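Local structure of solute-binding protein (Thermoactinomyces vulgaris, 2ZYO) at residues K120-A132 with L309-P321. The protein binds maltodextrins such as the maltotetraose of this complex, and probably cyclodextrins, in what is likely the sugar-capturing step of a membrane transport system. Residues are numbered along the deposited sequence; the frame is centred on the assembly and turned at random.
Sequences KLYGLPKAIESVA and LASRFKETGEIPP. With GLC (alpha-D-glucopyranose), chain B.
I128 N donates to I319 O at 2.9 Å, tying strand 123-129 to the loop that follows helix 309-316, whose axis passes 9.5 Å from the strand's. In this periplasmic-binding-protein fold the long strand 120-136 runs on to the sugar pocket; at K126 and A127 it forms a classic beta bulge. Two waters extend the backbone seam: one joins I128 O to I319 N, the other links K126 O, R312 NH1 and E318 O. Prolines suit the loop, being compact and needing no partner for an N-H: P321 sets its CG 3.6 Å from P125 CB and its CB 3.9 Å from I128 CG2. That methyl also meets I319 CG2 at 3.8 Å. With CG anti to the backbone N (chi1 -165°), R312 extends to E318, and NH1 and NH2 both grip OE1 from within the guanidinium plane. K126 sets CB over the rim of one guanidinium face and CE 3.8 Å from R312 NE, while its ammonium turns to a salt bridge with E25, probably easing the nearness of the two cations. A leucine in place of R312 would probably cost OE1 both guanidinium bonds and leave E318 leaning more on K282, which pairs with OE2. The small A127 brings its CB within 3.6 Å of E318 OE1. At the glycan pocket farther along, E129 OE2 accepts from glucose O2 at 3.1 Å.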
ATOM      1  N   LYS A 120      -7.488  17.002   8.359  1.00 16.66           N
ATOM      2  CA  LYS A 120      -6.298  17.786   8.025  1.00 15.18           C
ATOM      3  C   LYS A 120      -5.383  17.005   7.087  1.00 13.41           C
ATOM      4  O   LYS A 120      -5.322  15.775   7.148  1.00 12.68           O
ATOM      5  CB  LYS A 120      -5.539  18.193   9.294  1.00 15.37           C
ATOM      6  CG  LYS A 120      -6.341  19.091  10.236  1.00 17.61           C
ATOM      7  CD  LYS A 120      -5.553  19.490  11.474  1.00 22.92           C
ATOM      8  CE  LYS A 120      -6.363  20.443  12.345  1.00 25.82           C
ATOM      9  NZ  LYS A 120      -5.583  20.960  13.504  1.00 29.42           N
ATOM     10  N   LEU A 121      -4.676  17.728   6.222  1.00 11.28           N
ATOM     11  CA  LEU A 121      -3.755  17.117   5.266  1.00 10.64           C
ATOM     12  C   LEU A 121      -2.331  17.101   5.815  1.00  9.96           C
ATOM     13  O   LEU A 121      -1.839  18.121   6.297  1.00 11.46           O
ATOM     14  CB  LEU A 121      -3.798  17.867   3.931  1.00 10.46           C
ATOM     15  CG  LEU A 121      -2.935  17.311   2.792  1.00 11.14           C
ATOM     16  CD1 LEU A 121      -3.383  15.908   2.394  1.00 12.49           C
ATOM     17  CD2 LEU A 121      -2.974  18.247   1.597  1.00 12.44           C
ATOM     18  N   TYR A 122      -1.671  15.948   5.722  1.00  9.25           N
ATOM     19  CA  TYR A 122      -0.335  15.778   6.300  1.00  8.81           C
ATOM     20  C   TYR A 122       0.805  15.581   5.305  1.00  8.32           C
ATOM     21  O   TYR A 122       1.972  15.521   5.697  1.00  8.89           O
ATOM     22  CB  TYR A 122      -0.349  14.670   7.357  1.00  9.71           C
ATOM     23  CG  TYR A 122      -1.062  15.128   8.596  1.00 10.63           C
ATOM     24  CD1 TYR A 122      -0.375  15.810   9.598  1.00 10.02           C
ATOM     25  CD2 TYR A 122      -2.434  14.932   8.744  1.00 10.83           C
ATOM     26  CE1 TYR A 122      -1.033  16.263  10.732  1.00 11.04           C
ATOM     27  CE2 TYR A 122      -3.102  15.383   9.874  1.00 12.20           C
ATOM     28  CZ  TYR A 122      -2.395  16.047  10.859  1.00 13.32           C
ATOM     29  OH  TYR A 122      -3.053  16.494  11.979  1.00 14.31           O
ATOM     30  N   GLY A 123       0.485  15.502   4.021  1.00  7.94           N
ATOM     31  CA  GLY A 123       1.543  15.364   3.032  1.00  6.62           C
ATOM     32  C   GLY A 123       1.105  15.317   1.589  1.00  7.27           C
ATOM     33  O   GLY A 123      -0.087  15.384   1.281  1.00  8.64           O
ATOM     34  N   LEU A 124       2.102  15.213   0.716  1.00  7.01           N
ATOM     35  CA  LEU A 124       1.898  15.056  -0.716  1.00  6.85           C
ATOM     36  C   LEU A 124       2.514  13.730  -1.156  1.00  6.82           C
ATOM     37  O   LEU A 124       3.567  13.336  -0.643  1.00  8.00           O
ATOM     38  CB  LEU A 124       2.489  16.245  -1.484  1.00  8.48           C
ATOM     39  CG  LEU A 124       1.859  17.618  -1.200  1.00  7.37           C
ATOM     40  CD1 LEU A 124       2.579  18.708  -1.980  1.00  9.38           C
ATOM     41  CD2 LEU A 124       0.358  17.642  -1.497  1.00  8.20           C
ATOM     42  N   PRO A 125       1.847  13.020  -2.083  1.00  7.07           N
ATOM     43  CA  PRO A 125       2.258  11.652  -2.388  1.00  7.40           C
ATOM     44  C   PRO A 125       3.392  11.519  -3.399  1.00  8.17           C
ATOM     45  O   PRO A 125       3.536  12.358  -4.296  1.00  9.37           O
ATOM     46  CB  PRO A 125       0.981  11.034  -2.952  1.00  7.99           C
ATOM     47  CG  PRO A 125       0.293  12.173  -3.628  1.00  8.12           C
ATOM     48  CD  PRO A 125       0.666  13.427  -2.868  1.00  7.51           C
ATOM     49  N   LYS A 126       4.172  10.452  -3.239  1.00  8.54           N
ATOM     50  CA  LYS A 126       5.281  10.119  -4.126  1.00  8.10           C
ATOM     51  C   LYS A 126       4.981   8.846  -4.907  1.00  8.51           C
ATOM     52  O   LYS A 126       5.343   8.727  -6.079  1.00  9.67           O
ATOM     53  CB  LYS A 126       6.562   9.887  -3.319  1.00  9.02           C
ATOM     54  CG  LYS A 126       6.990  11.046  -2.430  1.00  8.97           C
ATOM     55  CD  LYS A 126       7.858  10.571  -1.260  1.00 10.48           C
ATOM     56  CE  LYS A 126       9.229  10.084  -1.719  1.00  9.80           C
ATOM     57  NZ  LYS A 126      10.101   9.752  -0.551  1.00 10.89           N
ATOM     58  N   ALA A 127       4.330   7.895  -4.240  1.00  8.14           N
ATOM     59  CA  ALA A 127       4.134   6.557  -4.792  1.00  7.88           C
ATOM     60  C   ALA A 127       2.831   5.927  -4.321  1.00  8.16           C
ATOM     61  O   ALA A 127       2.364   6.199  -3.210  1.00  9.03           O
ATOM     62  CB  ALA A 127       5.313   5.663  -4.427  1.00  8.61           C
ATOM     63  N   ILE A 128       2.258   5.089  -5.182  1.00  7.96           N
ATOM     64  CA  ILE A 128       1.080   4.294  -4.852  1.00  8.99           C
ATOM     65  C   ILE A 128       1.343   2.838  -5.231  1.00  9.02           C
ATOM     66  O   ILE A 128       2.002   2.559  -6.237  1.00  9.00           O
ATOM     67  CB  ILE A 128      -0.207   4.848  -5.538  1.00  7.73           C
ATOM     68  CG1 ILE A 128      -1.464   4.097  -5.075  1.00 11.07           C
ATOM     69  CG2 ILE A 128      -0.078   4.847  -7.065  1.00  7.38           C
ATOM     70  CD1 ILE A 128      -2.748   4.853  -5.327  1.00 13.58           C
ATOM     71  N   GLU A 129       0.848   1.922  -4.405  1.00  9.66           N
ATOM     72  CA  GLU A 129       0.960   0.490  -4.681  1.00 10.98           C
ATOM     73  C   GLU A 129      -0.354  -0.244  -4.421  1.00  9.49           C
ATOM     74  O   GLU A 129      -1.139   0.147  -3.556  1.00 10.31           O
ATOM     75  CB  GLU A 129       2.097  -0.143  -3.866  1.00 12.39           C
ATOM     76  CG  GLU A 129       1.948  -0.015  -2.350  1.00 13.90           C
ATOM     77  CD  GLU A 129       3.036  -0.736  -1.567  1.00 16.61           C
ATOM     78  OE1 GLU A 129       4.176  -0.847  -2.064  1.00 17.58           O
ATOM     79  OE2 GLU A 129       2.742  -1.179  -0.436  1.00 18.37           O
ATOM     80  N   SER A 130      -0.577  -1.305  -5.190  1.00  8.52           N
ATOM     81  CA  SER A 130      -1.711  -2.206  -5.010  1.00  8.66           C
ATOM     82  C   SER A 130      -1.328  -3.573  -5.544  1.00  7.89           C
ATOM     83  O   SER A 130      -0.490  -3.676  -6.438  1.00  8.66           O
ATOM     84  CB  SER A 130      -2.930  -1.691  -5.781  1.00  9.74           C
ATOM     85  OG  SER A 130      -3.974  -2.653  -5.802  1.00 10.29           O
ATOM     86  N   VAL A 131      -1.946  -4.624  -5.011  1.00  8.27           N
ATOM     87  CA  VAL A 131      -1.850  -5.931  -5.660  1.00  8.01           C
ATOM     88  C   VAL A 131      -2.622  -5.893  -6.976  1.00  8.66           C
ATOM     89  O   VAL A 131      -3.481  -5.033  -7.186  1.00  9.72           O
ATOM     90  CB  VAL A 131      -2.346  -7.113  -4.767  1.00  8.76           C
ATOM     91  CG1 VAL A 131      -1.521  -7.215  -3.491  1.00 10.57           C
ATOM     92  CG2 VAL A 131      -3.834  -7.003  -4.452  1.00  8.43           C
ATOM     93  N   ALA A 132      -2.285  -6.816  -7.867  1.00  8.03           N
ATOM     94  CA  ALA A 132      -3.004  -6.999  -9.125  1.00  7.97           C
ATOM     95  C   ALA A 132      -2.758  -8.426  -9.575  1.00  8.27           C
ATOM     96  O   ALA A 132      -2.104  -9.195  -8.862  1.00  7.60           O
ATOM     97  CB  ALA A 132      -2.525  -6.002 -10.177  1.00  8.82           C
ATOM     98  N   LEU A 309       8.114  13.924 -10.293  1.00  9.92           N
ATOM     99  CA  LEU A 309       7.536  12.585 -10.177  1.00  8.95           C
ATOM    100  C   LEU A 309       7.630  11.759 -11.463  1.00  9.04           C
ATOM    101  O   LEU A 309       7.682  10.529 -11.403  1.00 10.01           O
ATOM    102  CB  LEU A 309       6.098  12.640  -9.644  1.00  7.65           C
ATOM    103  CG  LEU A 309       5.931  13.095  -8.187  1.00  8.28           C
ATOM    104  CD1 LEU A 309       4.471  13.052  -7.768  1.00  9.12           C
ATOM    105  CD2 LEU A 309       6.783  12.270  -7.225  1.00 10.21           C
ATOM    106  N   ALA A 310       7.656  12.429 -12.616  1.00  9.11           N
ATOM    107  CA  ALA A 310       7.933  11.752 -13.884  1.00  9.53           C
ATOM    108  C   ALA A 310       9.333  11.153 -13.823  1.00 10.20           C
ATOM    109  O   ALA A 310       9.535   9.980 -14.150  1.00 10.34           O
ATOM    110  CB  ALA A 310       7.817  12.717 -15.054  1.00 10.53           C
ATOM    111  N   SER A 311      10.287  11.968 -13.376  1.00  9.41           N
ATOM    112  CA  SER A 311      11.662  11.534 -13.139  1.00  9.59           C
ATOM    113  C   SER A 311      11.724  10.402 -12.114  1.00  9.90           C
ATOM    114  O   SER A 311      12.393   9.388 -12.340  1.00  9.89           O
ATOM    115  CB  SER A 311      12.512  12.724 -12.685  1.00  9.04           C
ATOM    116  OG  SER A 311      13.727  12.309 -12.088  1.00  9.71           O
ATOM    117  N   ARG A 312      11.016  10.571 -10.998  1.00  9.09           N
ATOM    118  CA  ARG A 312      10.994   9.545  -9.952  1.00  9.30           C
ATOM    119  C   ARG A 312      10.468   8.203 -10.460  1.00  9.62           C
ATOM    120  O   ARG A 312      11.046   7.158 -10.156  1.00 10.73           O
ATOM    121  CB  ARG A 312      10.195   9.994  -8.726  1.00  9.43           C
ATOM    122  CG  ARG A 312      10.472   9.115  -7.519  1.00 10.26           C
ATOM    123  CD  ARG A 312       9.710   9.518  -6.272  1.00 10.63           C
ATOM    124  NE  ARG A 312      10.163   8.702  -5.146  1.00 11.21           N
ATOM    125  CZ  ARG A 312       9.691   7.493  -4.849  1.00 11.40           C
ATOM    126  NH1 ARG A 312       8.724   6.946  -5.574  1.00 12.66           N
ATOM    127  NH2 ARG A 312      10.190   6.827  -3.818  1.00 11.99           N
ATOM    128  N   PHE A 313       9.389   8.233 -11.238  1.00  9.96           N
ATOM    129  CA  PHE A 313       8.847   6.997 -11.796  1.00  9.62           C
ATOM    130  C   PHE A 313       9.857   6.287 -12.694  1.00 11.05           C
ATOM    131  O   PHE A 313      10.059   5.080 -12.576  1.00 10.59           O
ATOM    132  CB  PHE A 313       7.546   7.228 -12.568  1.00 10.68           C
ATOM    133  CG  PHE A 313       7.160   6.060 -13.428  1.00 10.59           C
ATOM    134  CD1 PHE A 313       6.699   4.879 -12.850  1.00 10.14           C
ATOM    135  CD2 PHE A 313       7.303   6.120 -14.810  1.00 11.32           C
ATOM    136  CE1 PHE A 313       6.370   3.782 -13.636  1.00 11.86           C
ATOM    137  CE2 PHE A 313       6.975   5.026 -15.605  1.00 11.16           C
ATOM    138  CZ  PHE A 313       6.506   3.857 -15.016  1.00 10.96           C
ATOM    139  N   LYS A 314      10.484   7.044 -13.589  1.00 11.01           N
ATOM    140  CA  LYS A 314      11.424   6.474 -14.553  1.00 12.58           C
ATOM    141  C   LYS A 314      12.652   5.861 -13.875  1.00 13.26           C
ATOM    142  O   LYS A 314      13.181   4.848 -14.340  1.00 15.10           O
ATOM    143  CB  LYS A 314      11.823   7.518 -15.603  1.00 12.72           C
ATOM    144  CG  LYS A 314      10.672   7.927 -16.524  1.00 15.63           C
ATOM    145  CD  LYS A 314      11.062   9.067 -17.450  1.00 19.91           C
ATOM    146  CE  LYS A 314       9.850   9.630 -18.173  1.00 22.64           C
ATOM    147  NZ  LYS A 314      10.205  10.782 -19.046  1.00 23.60           N
ATOM    148  N   GLU A 315      13.083   6.464 -12.767  1.00 13.19           N
ATOM    149  CA  GLU A 315      14.224   5.963 -12.002  1.00 13.81           C
ATOM    150  C   GLU A 315      13.866   4.782 -11.100  1.00 14.29           C
ATOM    151  O   GLU A 315      14.584   3.779 -11.073  1.00 15.57           O
ATOM    152  CB  GLU A 315      14.842   7.075 -11.146  1.00 14.29           C
ATOM    153  CG  GLU A 315      15.750   8.038 -11.888  1.00 19.20           C
ATOM    154  CD  GLU A 315      16.852   8.587 -10.995  1.00 18.81           C
ATOM    155  OE1 GLU A 315      17.928   7.958 -10.914  1.00 20.79           O
ATOM    156  OE2 GLU A 315      16.650   9.649 -10.376  1.00 19.69           O
ATOM    157  N   THR A 316      12.759   4.908 -10.369  1.00 13.60           N
ATOM    158  CA  THR A 316      12.415   3.957  -9.302  1.00 13.15           C
ATOM    159  C   THR A 316      11.411   2.879  -9.708  1.00 13.48           C
ATOM    160  O   THR A 316      11.350   1.820  -9.074  1.00 14.46           O
ATOM    161  CB  THR A 316      11.842   4.668  -8.055  1.00 12.85           C
ATOM    162  OG1 THR A 316      10.555   5.217  -8.367  1.00 12.29           O
ATOM    163  CG2 THR A 316      12.775   5.776  -7.568  1.00 13.07           C
ATOM    164  N   GLY A 317      10.608   3.159 -10.732  1.00 12.65           N
ATOM    165  CA  GLY A 317       9.562   2.237 -11.176  1.00 12.89           C
ATOM    166  C   GLY A 317       8.302   2.284 -10.327  1.00 12.89           C
ATOM    167  O   GLY A 317       7.349   1.540 -10.578  1.00 14.06           O
ATOM    168  N   GLU A 318       8.298   3.159  -9.321  1.00 12.37           N
ATOM    169  CA  GLU A 318       7.147   3.330  -8.438  1.00 12.05           C
ATOM    170  C   GLU A 318       6.153   4.299  -9.061  1.00 10.88           C
ATOM    171  O   GLU A 318       6.523   5.401  -9.479  1.00  9.33           O
ATOM    172  CB  GLU A 318       7.581   3.822  -7.052  1.00 13.04           C
ATOM    173  CG  GLU A 318       8.562   2.899  -6.324  1.00 14.83           C
ATOM    174  CD  GLU A 318       8.740   3.251  -4.852  1.00 17.34           C
ATOM    175  OE1 GLU A 318       8.647   4.444  -4.489  1.00 16.43           O
ATOM    176  OE2 GLU A 318       8.976   2.326  -4.044  1.00 21.03           O
ATOM    177  N   ILE A 319       4.893   3.877  -9.123  1.00 10.51           N
ATOM    178  CA  ILE A 319       3.830   4.664  -9.747  1.00  8.89           C
ATOM    179  C   ILE A 319       3.536   5.937  -8.954  1.00  8.53           C
ATOM    180  O   ILE A 319       3.184   5.863  -7.781  1.00  9.03           O
ATOM    181  CB  ILE A 319       2.529   3.834  -9.895  1.00 11.10           C
ATOM    182  CG1 ILE A 319       2.792   2.586 -10.740  1.00 13.05           C
ATOM    183  CG2 ILE A 319       1.414   4.679 -10.514  1.00 12.22           C
ATOM    184  CD1 ILE A 319       1.711   1.529 -10.631  1.00 15.19           C
ATOM    185  N   PRO A 320       3.682   7.112  -9.596  1.00  9.01           N
ATOM    186  CA  PRO A 320       3.320   8.345  -8.907  1.00  8.94           C
ATOM    187  C   PRO A 320       1.821   8.624  -9.049  1.00  8.97           C
ATOM    188  O   PRO A 320       1.311   8.655 -10.172  1.00  8.75           O
ATOM    189  CB  PRO A 320       4.145   9.411  -9.636  1.00  9.57           C
ATOM    190  CG  PRO A 320       4.347   8.868 -11.018  1.00 10.27           C
ATOM    191  CD  PRO A 320       4.183   7.362 -10.962  1.00 11.36           C
ATOM    192  N   PRO A 321       1.108   8.813  -7.922  1.00  9.47           N
ATOM    193  CA  PRO A 321      -0.330   9.057  -8.028  1.00 10.02           C
ATOM    194  C   PRO A 321      -0.613  10.521  -8.370  1.00  9.46           C
ATOM    195  O   PRO A 321      -1.281  11.239  -7.616  1.00 10.61           O
ATOM    196  CB  PRO A 321      -0.853   8.674  -6.644  1.00 11.08           C
ATOM    197  CG  PRO A 321       0.288   8.924  -5.724  1.00  9.95           C
ATOM    198  CD  PRO A 321       1.566   8.808  -6.518  1.00  9.86           C
TER
HETATM  199  C1  GLC B   1       3.489  -5.824   0.762  1.00 42.34           C
HETATM  200  C2  GLC B   1       3.074  -4.431   1.300  1.00 42.88           C
HETATM  201  C3  GLC B   1       2.728  -4.444   2.804  1.00 43.19           C
HETATM  202  C4  GLC B   1       1.848  -5.639   3.170  1.00 43.64           C
HETATM  203  C5  GLC B   1       2.474  -6.925   2.635  1.00 42.91           C
HETATM  204  C6  GLC B   1       1.655  -8.167   2.953  1.00 42.88           C
HETATM  205  O1  GLC B   1       4.769  -6.168   1.163  1.00 41.75           O
HETATM  206  O2  GLC B   1       4.110  -3.482   1.057  1.00 42.91           O
HETATM  207  O3  GLC B   1       2.041  -3.247   3.143  1.00 43.54           O
HETATM  208  O4  GLC B   1       1.721  -5.721   4.602  1.00 45.77           O
HETATM  209  O5  GLC B   1       2.582  -6.846   1.202  1.00 42.49           O
HETATM  210  O6  GLC B   1       2.181  -8.865   4.073  1.00 41.02           O
HETATM  211  O   HOH W   1       7.213   7.663  -7.849  1.00 10.20           O
HETATM  212  O   HOH W   2       4.080   1.506  -7.646  1.00 16.30           O